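Local coordinates for transcriptional regulator ZitR (Lactococcus lactis subsp. cremoris, PDB 6FI9), which represses the zit operon in the presence of zinc by binding, as a homodimer, two palindromic operator sites overlapping the -35 and -10 boxes of its promoter, at residues C28-K33 / I100-E105. The protein carries 3 engineered substitutions. Residues are numbered along the deposited sequence; the frame is centred on the assembly and turned at random.
With ZN (zinc ion), chain J.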
ATOM      1  N   CYS A  28       1.455 -15.874 -10.011  1.00109.90           N
ATOM      2  CA  CYS A  28       0.876 -15.656 -11.328  1.00110.74           C
ATOM      3  C   CYS A  28       1.212 -16.815 -12.263  1.00117.01           C
ATOM      4  O   CYS A  28       2.389 -17.101 -12.511  1.00117.86           O
ATOM      5  CB  CYS A  28       1.316 -14.312 -11.904  1.00111.15           C
ATOM      6  SG  CYS A  28       0.347 -13.772 -13.341  1.00115.63           S
ATOM      7  N   GLU A  29       0.163 -17.495 -12.756  1.00114.01           N
ATOM      8  CA  GLU A  29       0.266 -18.638 -13.666  1.00116.08           C
ATOM      9  C   GLU A  29       0.311 -18.234 -15.159  1.00122.35           C
ATOM     10  O   GLU A  29       0.255 -19.107 -16.027  1.00123.83           O
ATOM     11  CB  GLU A  29      -0.863 -19.650 -13.386  1.00117.25           C
ATOM     12  CG  GLU A  29      -0.628 -20.497 -12.145  1.00124.44           C
ATOM     13  CD  GLU A  29      -1.767 -21.401 -11.705  1.00135.84           C
ATOM     14  OE1 GLU A  29      -2.447 -22.005 -12.570  1.00110.35           O
ATOM     15  OE2 GLU A  29      -1.973 -21.513 -10.476  1.00131.63           O
ATOM     16  N   SER A  30       0.434 -16.922 -15.455  1.00119.33           N
ATOM     17  CA  SER A  30       0.511 -16.409 -16.825  1.00121.32           C
ATOM     18  C   SER A  30       1.892 -16.634 -17.429  1.00129.69           C
ATOM     19  O   SER A  30       2.909 -16.304 -16.810  1.00128.99           O
ATOM     20  CB  SER A  30       0.149 -14.928 -16.884  1.00122.96           C
ATOM     21  OG  SER A  30      -1.255 -14.751 -16.824  1.00130.58           O
ATOM     22  N   ASN A  31       1.913 -17.201 -18.649  1.00130.39           N
ATOM     23  CA  ASN A  31       3.125 -17.498 -19.420  1.00133.76           C
ATOM     24  C   ASN A  31       3.753 -16.229 -20.018  1.00139.27           C
ATOM     25  O   ASN A  31       4.944 -16.233 -20.348  1.00141.26           O
ATOM     26  CB  ASN A  31       2.831 -18.538 -20.512  1.00137.29           C
ATOM     27  CG  ASN A  31       1.721 -18.153 -21.465  1.00160.36           C
ATOM     28  OD1 ASN A  31       0.546 -18.436 -21.228  1.00153.80           O
ATOM     29  ND2 ASN A  31       2.061 -17.502 -22.567  1.00153.57           N
ATOM     30  N   VAL A  32       2.946 -15.151 -20.152  1.00134.20           N
ATOM     31  CA  VAL A  32       3.352 -13.849 -20.695  1.00134.50           C
ATOM     32  C   VAL A  32       3.829 -12.889 -19.597  1.00135.82           C
ATOM     33  O   VAL A  32       3.278 -12.889 -18.493  1.00132.80           O
ATOM     34  CB  VAL A  32       2.275 -13.197 -21.607  1.00138.48           C
ATOM     35  CG1 VAL A  32       2.150 -13.935 -22.940  1.00141.21           C
ATOM     36  CG2 VAL A  32       0.924 -13.101 -20.905  1.00135.34           C
ATOM     37  N   LYS A  33       4.848 -12.071 -19.920  1.00133.75           N
ATOM     38  CA  LYS A  33       5.446 -11.093 -19.010  1.00132.46           C
ATOM     39  C   LYS A  33       4.640  -9.789 -19.005  1.00136.43           C
ATOM     40  O   LYS A  33       4.809  -8.950 -19.896  1.00137.65           O
ATOM     41  CB  LYS A  33       6.925 -10.832 -19.365  1.00137.26           C
ATOM     42  CG  LYS A  33       7.850 -12.030 -19.169  1.00148.34           C
ATOM     43  CD  LYS A  33       9.221 -11.779 -19.795  1.00156.21           C
ATOM     44  CE  LYS A  33      10.109 -12.992 -19.755  1.00160.72           C
ATOM     45  NZ  LYS A  33      11.455 -12.691 -20.303  1.00169.31           N
ATOM     46  N   ILE A 100      -7.180 -13.657 -24.549  1.00109.33           N
ATOM     47  CA  ILE A 100      -8.270 -14.436 -23.932  1.00108.40           C
ATOM     48  C   ILE A 100      -7.772 -15.362 -22.770  1.00112.58           C
ATOM     49  O   ILE A 100      -8.348 -15.245 -21.688  1.00110.44           O
ATOM     50  CB  ILE A 100      -9.138 -15.188 -24.994  1.00113.58           C
ATOM     51  CG1 ILE A 100     -10.007 -14.178 -25.786  1.00114.06           C
ATOM     52  CG2 ILE A 100     -10.015 -16.293 -24.366  1.00113.83           C
ATOM     53  CD1 ILE A 100     -10.687 -14.704 -27.062  1.00124.52           C
ATOM     54  N   PRO A 101      -6.723 -16.222 -22.899  1.00111.46           N
ATOM     55  CA  PRO A 101      -6.318 -17.047 -21.741  1.00110.61           C
ATOM     56  C   PRO A 101      -5.709 -16.264 -20.577  1.00112.69           C
ATOM     57  O   PRO A 101      -5.835 -16.698 -19.429  1.00111.12           O
ATOM     58  CB  PRO A 101      -5.313 -18.044 -22.338  1.00115.10           C
ATOM     59  CG  PRO A 101      -5.485 -17.950 -23.824  1.00121.99           C
ATOM     60  CD  PRO A 101      -5.891 -16.539 -24.077  1.00116.25           C
ATOM     61  N   VAL A 102      -5.057 -15.117 -20.871  1.00109.06           N
ATOM     62  CA  VAL A 102      -4.409 -14.237 -19.885  1.00106.86           C
ATOM     63  C   VAL A 102      -5.461 -13.581 -18.984  1.00106.26           C
ATOM     64  O   VAL A 102      -5.277 -13.523 -17.765  1.00103.81           O
ATOM     65  CB  VAL A 102      -3.473 -13.185 -20.542  1.00112.25           C
ATOM     66  CG1 VAL A 102      -2.565 -12.526 -19.503  1.00110.77           C
ATOM     67  CG2 VAL A 102      -2.643 -13.800 -21.670  1.00115.25           C
ATOM     68  N   ALA A 103      -6.566 -13.113 -19.592  1.00102.00           N
ATOM     69  CA  ALA A 103      -7.702 -12.496 -18.903  1.00 99.48           C
ATOM     70  C   ALA A 103      -8.423 -13.542 -18.048  1.00101.94           C
ATOM     71  O   ALA A 103      -8.914 -13.212 -16.966  1.00100.31           O
ATOM     72  CB  ALA A 103      -8.666 -11.892 -19.914  1.00100.64           C
ATOM     73  N   LYS A 104      -8.466 -14.805 -18.532  1.00 98.40           N
ATOM     74  CA  LYS A 104      -9.077 -15.940 -17.845  1.00 97.30           C
ATOM     75  C   LYS A 104      -8.275 -16.283 -16.588  1.00 97.79           C
ATOM     76  O   LYS A 104      -8.864 -16.630 -15.562  1.00 95.86           O
ATOM     77  CB  LYS A 104      -9.149 -17.159 -18.780  1.00102.75           C
ATOM     78  CG  LYS A 104     -10.341 -17.153 -19.729  1.00122.25           C
ATOM     79  CD  LYS A 104     -10.235 -18.307 -20.733  1.00135.17           C
ATOM     80  CE  LYS A 104     -11.453 -18.475 -21.604  1.00144.30           C
ATOM     81  NZ  LYS A 104     -11.241 -19.535 -22.626  1.00152.02           N
ATOM     82  N   GLU A 105      -6.934 -16.162 -16.673  1.00 93.85           N
ATOM     83  CA  GLU A 105      -6.014 -16.448 -15.575  1.00 92.62           C
ATOM     84  C   GLU A 105      -6.143 -15.422 -14.466  1.00 93.80           C
ATOM     85  O   GLU A 105      -6.180 -15.811 -13.300  1.00 93.02           O
ATOM     86  CB  GLU A 105      -4.558 -16.523 -16.066  1.00 95.31           C
ATOM     87  CG  GLU A 105      -3.646 -17.362 -15.177  1.00105.76           C
ATOM     88  CD  GLU A 105      -3.204 -16.743 -13.862  1.00117.40           C
ATOM     89  OE1 GLU A 105      -2.694 -15.601 -13.889  1.00115.12           O
ATOM     90  OE2 GLU A 105      -3.368 -17.399 -12.807  1.00 99.00           O
TER
HETATM   91 ZN    ZN J 202      -2.451 -13.576 -13.708  1.00121.06          ZN
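A zinc ion sits between Cys28 and Glu105, both assigned to its site, where the loop before helix 36-47 meets the start of helix 100-122 in this winged helix-turn-helix repressor of the MarR family. Glu105 OE1 holds the zinc at 2.0 Å, while Cys28 SG lies 2.8 Å from the zinc, longer than a usual zinc-sulfur bond in this 2.80 Å model. Glu39 on helix 36-47 completes the site, so one metal brings the loop together with both helices. Glu105 leaves its helix with CG anti to the backbone N (chi1 -155°) and then turns about the CB-CG bond (chi2 -75°), which swings the carboxylate round to the metal. Its other oxygen, OE2, is turned to the loop backbone and rests 3.4 Å from Glu29 CB. The two glutamate side chains cross nearly at right angles, and the end of Glu29 leads away from residues 100-105, towards a long, weak ion pair with Lys112 farther along the same helix.

Ser30 forms a second shell. Its OG sits 3.4 Å from Glu105 OE1 and is hydrogen-bonded to Glu39, an arrangement that would steady a metal-binding carboxylate. Toward the N-terminal end of the helix the contact turns greasy: Val102, buried against Leu42 of helix 36-47, offers both methyls to the loop. Val32 CG2 meets this fork from the loop side, 3.7 Å from Val102 CG2 and 3.8 Å from Val102 CG1.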